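Long-range contacts in yeast Cdc13 OB4 (PDB 3RMH), which forms the C-terminal dimerising OB4 domain of a yeast telomere protein that probably binds DNA: residues B[14-19]-B[49-54]; B[29-34]-B[101-106]. The protein carries 2 engineered substitutions. One frame throughout, in Å; residues are numbered along the deposited sequence.

Overall arrangement
Both contacts involve the same curled sheet, and their centres lie about 9 Å apart. Contact 2 is the more buried (8 of 11 touching residues): it pairs strand 28-42 with strand 99-108 and buries 574 Å². Contact 1 buries 208 Å² and is partly exposed, setting the short helix 16-19 and the turn before it against the end of strand 46-52 and Asn53, which follows it. Contact 2 depends on reciprocal backbone hydrogen bonds and aliphatic packing, with Asn33 and two arginines on its more open face; contact 1 uses a side-chain amide to hold a helix start, beside the apolar tip of Ile16. Val34 of contact 2 touches Ile16, Val51 and Asn53 of contact 1.

Contact 1. Residues B[14-19]-B[49-54]; sequences HNISQL and IKVVNE
Asn53 carries the polar part of this contact, using both ends of its side-chain amide on the backbone of His14 and Ile16. Its ND2 donates to His14 O at 3.2 Å, a bent bond (141° at the hydrogen) in which the donor stands above the carbonyl plane. Its OD1 accepts from Ile16 N at 3.3 Å, and here the geometry is straighter (165°), with the donor in the plane of the side-chain carbonyl. Bonds to His14 O and Ile16 N, either side of the N-cap residue Asn15, engage both ends of the amide and so restrict its rotation. The His14 ring, poorly ordered and bonded through ND1 to Glu12 O, presents an edge to ND2; CD2 is 4.2 Å from ND2 of Asn53, with the two planes steeply inclined.

Helix capping is the second polar element. Asn15 occupies the N-cap, and its OD1 accepts from Gln18 N at 3.1 Å. Ile16 N, at the first turn, is met instead by Asn53 from across the contact.

The apolar part belongs to Ile16. With chi2 at 174° its extended CG1 arm carries CD1 to the strand end, 3.5 Å from Val51 O and 3.9 Å from Val51 CG2. Leu68 of the neighbouring strand packs against both Ile16 and Val51. On the helix, Ser17 also packs on His21 of the second subunit.

These contacts join the N-capped short helix 16-19 to Asn53 and the end of strand 46-52 just before it, a strand that pairs with strand 28-42 on one edge and strand 68-73 on the other, as the second strand of an OB-fold barrel does.

Contact 2. Residues B[29-34]-B[101-106]; sequences IYVLNV and RLRVFQ
Val31 and Arg103 lie side by side on one face of an antiparallel pair of OB-fold barrel strands, the first (28-42) and fourth (99-108), with Val31 CG2 4.1 Å from Arg103 CG. The segment axes come within 4.6 Å at 149°, showing the twist of the pair. Two reciprocal couples of backbone hydrogen bonds set the register: Tyr30 with Val104, and Leu32 with Leu102, where Leu32 N reaches Leu102 O at 2.8 Å.

On the face bearing Tyr30, Leu32, Leu102 and Val104, Leu32 crosses Val104 at about a right angle. Its CD1 branch lies 3.7 Å from the CG2 methyl of Val104, which also sits 3.8 Å from Tyr30 O. At one end of this row Val34 CG2 meets Leu102 CD1 more loosely; at the other, the Tyr30 ring meets Trp117 at about 70°, while its OH bonds to Thr26 OG1. Leu19 of helix 16-19 covers Tyr30 and Leu32.

The face with Val31, Asn33, Arg101 and Arg103 is more open. Ile29 CG2 packs 3.9 Å from Arg103 CB, while the charged end of Arg103 turns to a salt bridge with Glu121. Asn33 OD1 rests against the foot of the Arg101 chain, 3.2 Å from Arg101 CB. With its CG opposite the backbone N (chi1 179°) and the chain extended onward, Arg101 reaches obliquely across Val31, its NE 3.3 Å from Val31 CG1.

Contact 1. Residues B[14-19]-B[49-54]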
ATOM      1  N   HIS B  14      12.304  -9.005 -11.720  1.00 53.64           N
ATOM      2  CA  HIS B  14      12.263  -7.858 -10.821  1.00 49.73           C
ATOM      3  C   HIS B  14      11.346  -6.716 -11.260  1.00 48.72           C
ATOM      4  O   HIS B  14      11.291  -5.681 -10.597  1.00 49.72           O
ATOM      5  CB  HIS B  14      13.676  -7.321 -10.584  1.00 55.89           C
ATOM      6  CG  HIS B  14      14.416  -6.988 -11.848  1.00 73.79           C
ATOM      7  ND1 HIS B  14      15.129  -7.927 -12.556  1.00 79.17           N
ATOM      8  CD2 HIS B  14      14.553  -5.823 -12.514  1.00 79.54           C
ATOM      9  CE1 HIS B  14      15.677  -7.356 -13.616  1.00 80.07           C
ATOM     10  NE2 HIS B  14      15.340  -6.072 -13.613  1.00 82.08           N
ATOM     11  N   ASN B  15      10.630  -6.877 -12.365  1.00 40.06           N
ATOM     12  CA  ASN B  15       9.709  -5.827 -12.745  1.00 38.65           C
ATOM     13  C   ASN B  15       8.632  -5.741 -11.669  1.00 38.19           C
ATOM     14  O   ASN B  15       7.770  -6.606 -11.580  1.00 39.37           O
ATOM     15  CB  ASN B  15       9.105  -6.088 -14.123  1.00 50.80           C
ATOM     16  CG  ASN B  15       8.248  -4.933 -14.611  1.00 63.96           C
ATOM     17  OD1 ASN B  15       7.521  -4.314 -13.837  1.00 64.28           O
ATOM     18  ND2 ASN B  15       8.335  -4.636 -15.903  1.00 71.69           N
ATOM     19  N   ILE B  16       8.705  -4.700 -10.847  1.00 34.01           N
ATOM     20  CA  ILE B  16       7.800  -4.540  -9.713  1.00 32.48           C
ATOM     21  C   ILE B  16       6.350  -4.426 -10.163  1.00 31.12           C
ATOM     22  O   ILE B  16       5.455  -5.003  -9.537  1.00 33.61           O
ATOM     23  CB  ILE B  16       8.213  -3.329  -8.856  1.00 32.21           C
ATOM     24  CG1 ILE B  16       9.283  -3.758  -7.851  1.00 28.00           C
ATOM     25  CG2 ILE B  16       7.005  -2.718  -8.139  1.00 28.91           C
ATOM     26  CD1 ILE B  16       9.867  -2.597  -7.058  1.00 27.41           C
ATOM     27  N   SER B  17       6.120  -3.700 -11.252  1.00 33.27           N
ATOM     28  CA  SER B  17       4.787  -3.602 -11.836  1.00 40.63           C
ATOM     29  C   SER B  17       4.217  -4.988 -12.142  1.00 41.82           C
ATOM     30  O   SER B  17       3.031  -5.248 -11.918  1.00 44.21           O
ATOM     31  CB  SER B  17       4.824  -2.769 -13.115  1.00 54.62           C
ATOM     32  OG  SER B  17       3.599  -2.889 -13.820  1.00 67.26           O
ATOM     33  N   GLN B  18       5.067  -5.876 -12.646  1.00 35.48           N
ATOM     34  CA  GLN B  18       4.655  -7.244 -12.942  1.00 40.33           C
ATOM     35  C   GLN B  18       4.387  -8.040 -11.668  1.00 37.70           C
ATOM     36  O   GLN B  18       3.471  -8.860 -11.624  1.00 40.62           O
ATOM     37  CB  GLN B  18       5.702  -7.958 -13.804  1.00 48.95           C
ATOM     38  CG  GLN B  18       5.952  -7.290 -15.149  1.00 61.09           C
ATOM     39  CD  GLN B  18       6.839  -8.117 -16.071  1.00 71.65           C
ATOM     40  OE1 GLN B  18       7.445  -9.105 -15.651  1.00 71.54           O
ATOM     41  NE2 GLN B  18       6.910  -7.715 -17.336  1.00 71.85           N
ATOM     42  N   LEU B  19       5.180  -7.794 -10.632  1.00 32.81           N
ATOM     43  CA  LEU B  19       5.021  -8.500  -9.371  1.00 31.03           C
ATOM     44  C   LEU B  19       3.708  -8.115  -8.701  1.00 33.17           C
ATOM     45  O   LEU B  19       3.039  -8.955  -8.096  1.00 29.01           O
ATOM     46  CB  LEU B  19       6.186  -8.196  -8.432  1.00 25.35           C
ATOM     47  CG  LEU B  19       7.573  -8.691  -8.864  1.00 29.39           C
ATOM     48  CD1 LEU B  19       8.604  -8.335  -7.817  1.00 30.46           C
ATOM     49  CD2 LEU B  19       7.537 -10.197  -9.077  1.00 37.86           C
ATOM     50  N   ILE B  49       7.987  -1.209   4.126  1.00 22.57           N
ATOM     51  CA  ILE B  49       9.054  -0.600   3.320  1.00 15.94           C
ATOM     52  C   ILE B  49       8.589  -0.510   1.870  1.00 21.44           C
ATOM     53  O   ILE B  49       8.285  -1.530   1.258  1.00 26.56           O
ATOM     54  CB  ILE B  49      10.307  -1.479   3.382  1.00 23.79           C
ATOM     55  CG1 ILE B  49      10.744  -1.677   4.834  1.00 29.47           C
ATOM     56  CG2 ILE B  49      11.459  -0.904   2.544  1.00 26.64           C
ATOM     57  CD1 ILE B  49      11.879  -2.677   4.998  1.00 34.74           C
ATOM     58  N   LYS B  50       8.537   0.699   1.315  1.00 21.62           N
ATOM     59  CA  LYS B  50       8.165   0.867  -0.089  1.00 21.15           C
ATOM     60  C   LYS B  50       9.417   0.951  -0.961  1.00 22.04           C
ATOM     61  O   LYS B  50      10.326   1.717  -0.663  1.00 22.95           O
ATOM     62  CB  LYS B  50       7.305   2.127  -0.287  1.00 19.32           C
ATOM     63  CG  LYS B  50       5.907   2.036   0.378  1.00 36.01           C
ATOM     64  CD  LYS B  50       4.996   3.186  -0.047  1.00 49.23           C
ATOM     65  CE  LYS B  50       3.625   3.117   0.640  1.00 58.13           C
ATOM     66  NZ  LYS B  50       3.699   3.489   2.086  1.00 65.87           N
ATOM     67  N   VAL B  51       9.447   0.163  -2.029  1.00 18.70           N
ATOM     68  CA  VAL B  51      10.603   0.128  -2.926  1.00 24.75           C
ATOM     69  C   VAL B  51      10.192   0.290  -4.383  1.00 24.29           C
ATOM     70  O   VAL B  51       9.079  -0.083  -4.772  1.00 28.20           O
ATOM     71  CB  VAL B  51      11.415  -1.191  -2.772  1.00 20.17           C
ATOM     72  CG1 VAL B  51      11.851  -1.401  -1.325  1.00 20.40           C
ATOM     73  CG2 VAL B  51      10.596  -2.405  -3.255  1.00 20.84           C
ATOM     74  N   VAL B  52      11.107   0.853  -5.170  1.00 20.72           N
ATOM     75  CA  VAL B  52      10.937   1.094  -6.605  1.00 22.85           C
ATOM     76  C   VAL B  52      12.202   0.682  -7.362  1.00 28.77           C
ATOM     77  O   VAL B  52      13.286   0.656  -6.786  1.00 29.13           O
ATOM     78  CB  VAL B  52      10.645   2.581  -6.895  1.00 25.09           C
ATOM     79  CG1 VAL B  52       9.424   3.031  -6.108  1.00 26.27           C
ATOM     80  CG2 VAL B  52      11.870   3.460  -6.556  1.00 23.19           C
ATOM     81  N   ASN B  53      12.068   0.359  -8.647  1.00 28.87           N
ATOM     82  CA  ASN B  53      13.222  -0.022  -9.448  1.00 30.15           C
ATOM     83  C   ASN B  53      14.111   1.190  -9.785  1.00 37.68           C
ATOM     84  O   ASN B  53      15.334   1.079  -9.812  1.00 37.55           O
ATOM     85  CB  ASN B  53      12.797  -0.773 -10.724  1.00 31.33           C
ATOM     86  CG  ASN B  53      12.194  -2.160 -10.439  1.00 38.41           C
ATOM     87  OD1 ASN B  53      11.040  -2.428 -10.778  1.00 35.67           O
ATOM     88  ND2 ASN B  53      12.982  -3.045  -9.837  1.00 38.46           N
ATOM     89  N   GLU B  54      13.491   2.343 -10.035  1.00 30.91           N
ATOM     90  CA  GLU B  54      14.226   3.574 -10.365  1.00 36.87           C
ATOM     91  C   GLU B  54      13.625   4.785  -9.654  1.00 38.08           C
ATOM     92  O   GLU B  54      12.410   4.882  -9.504  1.00 34.64           O
ATOM     93  CB  GLU B  54      14.186   3.818 -11.873  1.00 46.46           C
ATOM     94  CG  GLU B  54      14.858   2.747 -12.696  1.00 58.21           C
ATOM     95  CD  GLU B  54      16.371   2.779 -12.568  1.00 72.24           C
ATOM     96  OE1 GLU B  54      16.925   3.877 -12.325  1.00 73.99           O
ATOM     97  OE2 GLU B  54      17.001   1.706 -12.707  1.00 72.02           O
TER

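Contact 2. Residues B[29-34]-B[101-106]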
ATOM      1  N   ILE B  29      11.014 -16.937  -5.050  1.00 25.99           N
ATOM      2  CA  ILE B  29      11.635 -15.866  -4.300  1.00 24.37           C
ATOM      3  C   ILE B  29      12.285 -14.988  -5.342  1.00 24.42           C
ATOM      4  O   ILE B  29      13.028 -15.481  -6.199  1.00 29.17           O
ATOM      5  CB  ILE B  29      12.697 -16.419  -3.339  1.00 26.63           C
ATOM      6  CG1 ILE B  29      12.011 -17.235  -2.241  1.00 25.73           C
ATOM      7  CG2 ILE B  29      13.507 -15.280  -2.713  1.00 28.96           C
ATOM      8  CD1 ILE B  29      12.960 -18.196  -1.529  1.00 35.27           C
ATOM      9  N   TYR B  30      11.976 -13.698  -5.282  1.00 25.66           N
ATOM     10  CA  TYR B  30      12.434 -12.754  -6.285  1.00 25.27           C
ATOM     11  C   TYR B  30      13.532 -11.908  -5.687  1.00 22.14           C
ATOM     12  O   TYR B  30      13.357 -11.299  -4.627  1.00 24.91           O
ATOM     13  CB  TYR B  30      11.276 -11.863  -6.722  1.00 24.83           C
ATOM     14  CG  TYR B  30      10.122 -12.672  -7.260  1.00 29.03           C
ATOM     15  CD1 TYR B  30       9.201 -13.256  -6.399  1.00 28.27           C
ATOM     16  CD2 TYR B  30       9.967 -12.872  -8.625  1.00 33.13           C
ATOM     17  CE1 TYR B  30       8.146 -14.013  -6.882  1.00 27.12           C
ATOM     18  CE2 TYR B  30       8.903 -13.624  -9.118  1.00 33.75           C
ATOM     19  CZ  TYR B  30       8.005 -14.192  -8.237  1.00 36.94           C
ATOM     20  OH  TYR B  30       6.953 -14.936  -8.719  1.00 35.68           O
ATOM     21  N   VAL B  31      14.666 -11.872  -6.370  1.00 21.91           N
ATOM     22  CA  VAL B  31      15.779 -11.081  -5.900  1.00 26.83           C
ATOM     23  C   VAL B  31      15.631  -9.700  -6.510  1.00 27.89           C
ATOM     24  O   VAL B  31      15.558  -9.554  -7.728  1.00 34.23           O
ATOM     25  CB  VAL B  31      17.113 -11.716  -6.305  1.00 34.14           C
ATOM     26  CG1 VAL B  31      18.283 -10.873  -5.787  1.00 31.49           C
ATOM     27  CG2 VAL B  31      17.193 -13.152  -5.784  1.00 28.27           C
ATOM     28  N   LEU B  32      15.586  -8.682  -5.660  1.00 25.75           N
ATOM     29  CA  LEU B  32      15.405  -7.325  -6.131  1.00 23.76           C
ATOM     30  C   LEU B  32      16.572  -6.456  -5.700  1.00 30.52           C
ATOM     31  O   LEU B  32      17.030  -6.559  -4.567  1.00 27.51           O
ATOM     32  CB  LEU B  32      14.141  -6.732  -5.516  1.00 23.71           C
ATOM     33  CG  LEU B  32      12.849  -7.506  -5.746  1.00 29.21           C
ATOM     34  CD1 LEU B  32      11.723  -6.807  -5.024  1.00 28.28           C
ATOM     35  CD2 LEU B  32      12.572  -7.609  -7.241  1.00 36.87           C
ATOM     36  N   ASN B  33      17.056  -5.624  -6.614  1.00 29.54           N
ATOM     37  CA  ASN B  33      17.957  -4.532  -6.263  1.00 21.74           C
ATOM     38  C   ASN B  33      17.216  -3.232  -6.492  1.00 29.69           C
ATOM     39  O   ASN B  33      17.039  -2.802  -7.634  1.00 30.14           O
ATOM     40  CB  ASN B  33      19.255  -4.600  -7.089  1.00 27.10           C
ATOM     41  CG  ASN B  33      20.122  -5.771  -6.690  1.00 43.63           C
ATOM     42  OD1 ASN B  33      20.801  -5.731  -5.661  1.00 48.45           O
ATOM     43  ND2 ASN B  33      20.088  -6.835  -7.488  1.00 55.21           N
ATOM     44  N   VAL B  34      16.747  -2.621  -5.407  1.00 25.07           N
ATOM     45  CA  VAL B  34      15.747  -1.577  -5.527  1.00 24.00           C
ATOM     46  C   VAL B  34      15.994  -0.439  -4.569  1.00 25.96           C
ATOM     47  O   VAL B  34      16.727  -0.600  -3.595  1.00 25.33           O
ATOM     48  CB  VAL B  34      14.332  -2.155  -5.294  1.00 25.53           C
ATOM     49  CG1 VAL B  34      13.936  -3.013  -6.474  1.00 27.17           C
ATOM     50  CG2 VAL B  34      14.297  -2.980  -4.004  1.00 21.72           C
ATOM     51  N   ARG B 101      19.630  -4.720  -1.731  1.00 21.05           N
ATOM     52  CA  ARG B 101      19.205  -5.979  -2.322  1.00 22.93           C
ATOM     53  C   ARG B 101      18.305  -6.684  -1.334  1.00 26.88           C
ATOM     54  O   ARG B 101      18.679  -6.876  -0.174  1.00 25.64           O
ATOM     55  CB  ARG B 101      20.413  -6.852  -2.647  1.00 28.43           C
ATOM     56  CG  ARG B 101      20.054  -8.219  -3.245  1.00 37.90           C
ATOM     57  CD  ARG B 101      21.310  -8.922  -3.753  1.00 45.60           C
ATOM     58  NE  ARG B 101      21.074 -10.315  -4.134  1.00 49.77           N
ATOM     59  CZ  ARG B 101      20.939 -11.319  -3.271  1.00 56.38           C
ATOM     60  NH1 ARG B 101      21.001 -11.092  -1.965  1.00 63.16           N
ATOM     61  NH2 ARG B 101      20.736 -12.553  -3.713  1.00 52.97           N
ATOM     62  N   LEU B 102      17.107  -7.052  -1.794  1.00 22.55           N
ATOM     63  CA  LEU B 102      16.137  -7.746  -0.966  1.00 19.42           C
ATOM     64  C   LEU B 102      15.741  -9.024  -1.688  1.00 26.97           C
ATOM     65  O   LEU B 102      15.801  -9.098  -2.917  1.00 27.25           O
ATOM     66  CB  LEU B 102      14.879  -6.902  -0.796  1.00 20.27           C
ATOM     67  CG  LEU B 102      15.041  -5.543  -0.126  1.00 28.00           C
ATOM     68  CD1 LEU B 102      13.742  -4.771  -0.236  1.00 28.61           C
ATOM     69  CD2 LEU B 102      15.438  -5.746   1.316  1.00 31.51           C
ATOM     70  N   ARG B 103      15.329 -10.017  -0.921  1.00 18.18           N
ATOM     71  CA  ARG B 103      14.797 -11.231  -1.498  1.00 15.85           C
ATOM     72  C   ARG B 103      13.394 -11.342  -0.938  1.00 27.67           C
ATOM     73  O   ARG B 103      13.226 -11.425   0.279  1.00 23.53           O
ATOM     74  CB  ARG B 103      15.636 -12.437  -1.086  1.00 28.49           C
ATOM     75  CG  ARG B 103      17.018 -12.451  -1.726  1.00 32.73           C
ATOM     76  CD  ARG B 103      17.776 -13.754  -1.428  1.00 43.11           C
ATOM     77  NE  ARG B 103      18.135 -13.878  -0.017  1.00 51.27           N
ATOM     78  CZ  ARG B 103      17.787 -14.901   0.761  1.00 63.78           C
ATOM     79  NH1 ARG B 103      17.069 -15.903   0.269  1.00 70.78           N
ATOM     80  NH2 ARG B 103      18.161 -14.924   2.032  1.00 64.84           N
ATOM     81  N   VAL B 104      12.391 -11.319  -1.814  1.00 18.78           N
ATOM     82  CA  VAL B 104      11.009 -11.229  -1.352  1.00 14.59           C
ATOM     83  C   VAL B 104      10.144 -12.387  -1.871  1.00 21.49           C
ATOM     84  O   VAL B 104      10.479 -13.025  -2.864  1.00 21.13           O
ATOM     85  CB  VAL B 104      10.361  -9.869  -1.720  1.00 22.86           C
ATOM     86  CG1 VAL B 104      11.188  -8.706  -1.146  1.00 22.37           C
ATOM     87  CG2 VAL B 104      10.224  -9.712  -3.230  1.00 24.15           C
ATOM     88  N   PHE B 105       9.037 -12.641  -1.177  1.00 21.16           N
ATOM     89  CA  PHE B 105       8.080 -13.662  -1.579  1.00 25.35           C
ATOM     90  C   PHE B 105       6.667 -13.208  -1.202  1.00 23.98           C
ATOM     91  O   PHE B 105       6.497 -12.295  -0.385  1.00 22.27           O
ATOM     92  CB  PHE B 105       8.430 -15.024  -0.942  1.00 25.09           C
ATOM     93  CG  PHE B 105       8.159 -15.089   0.536  1.00 29.86           C
ATOM     94  CD1 PHE B 105       7.069 -15.801   1.025  1.00 41.44           C
ATOM     95  CD2 PHE B 105       8.962 -14.412   1.430  1.00 32.08           C
ATOM     96  CE1 PHE B 105       6.811 -15.845   2.386  1.00 45.10           C
ATOM     97  CE2 PHE B 105       8.701 -14.447   2.789  1.00 31.87           C
ATOM     98  CZ  PHE B 105       7.638 -15.164   3.267  1.00 38.48           C
ATOM     99  N   GLN B 106       5.663 -13.827  -1.813  1.00 23.46           N
ATOM    100  CA  GLN B 106       4.262 -13.533  -1.496  1.00 26.29           C
ATOM    101  C   GLN B 106       3.819 -14.257  -0.244  1.00 31.16           C
ATOM    102  O   GLN B 106       3.817 -15.496  -0.183  1.00 27.58           O
ATOM    103  CB  GLN B 106       3.324 -13.946  -2.627  1.00 26.64           C
ATOM    104  CG  GLN B 106       3.473 -13.175  -3.914  1.00 32.49           C
ATOM    105  CD  GLN B 106       3.026 -13.988  -5.103  1.00 33.90           C
ATOM    106  OE1 GLN B 106       3.517 -15.091  -5.324  1.00 37.90           O
ATOM    107  NE2 GLN B 106       2.089 -13.455  -5.871  1.00 27.51           N
TER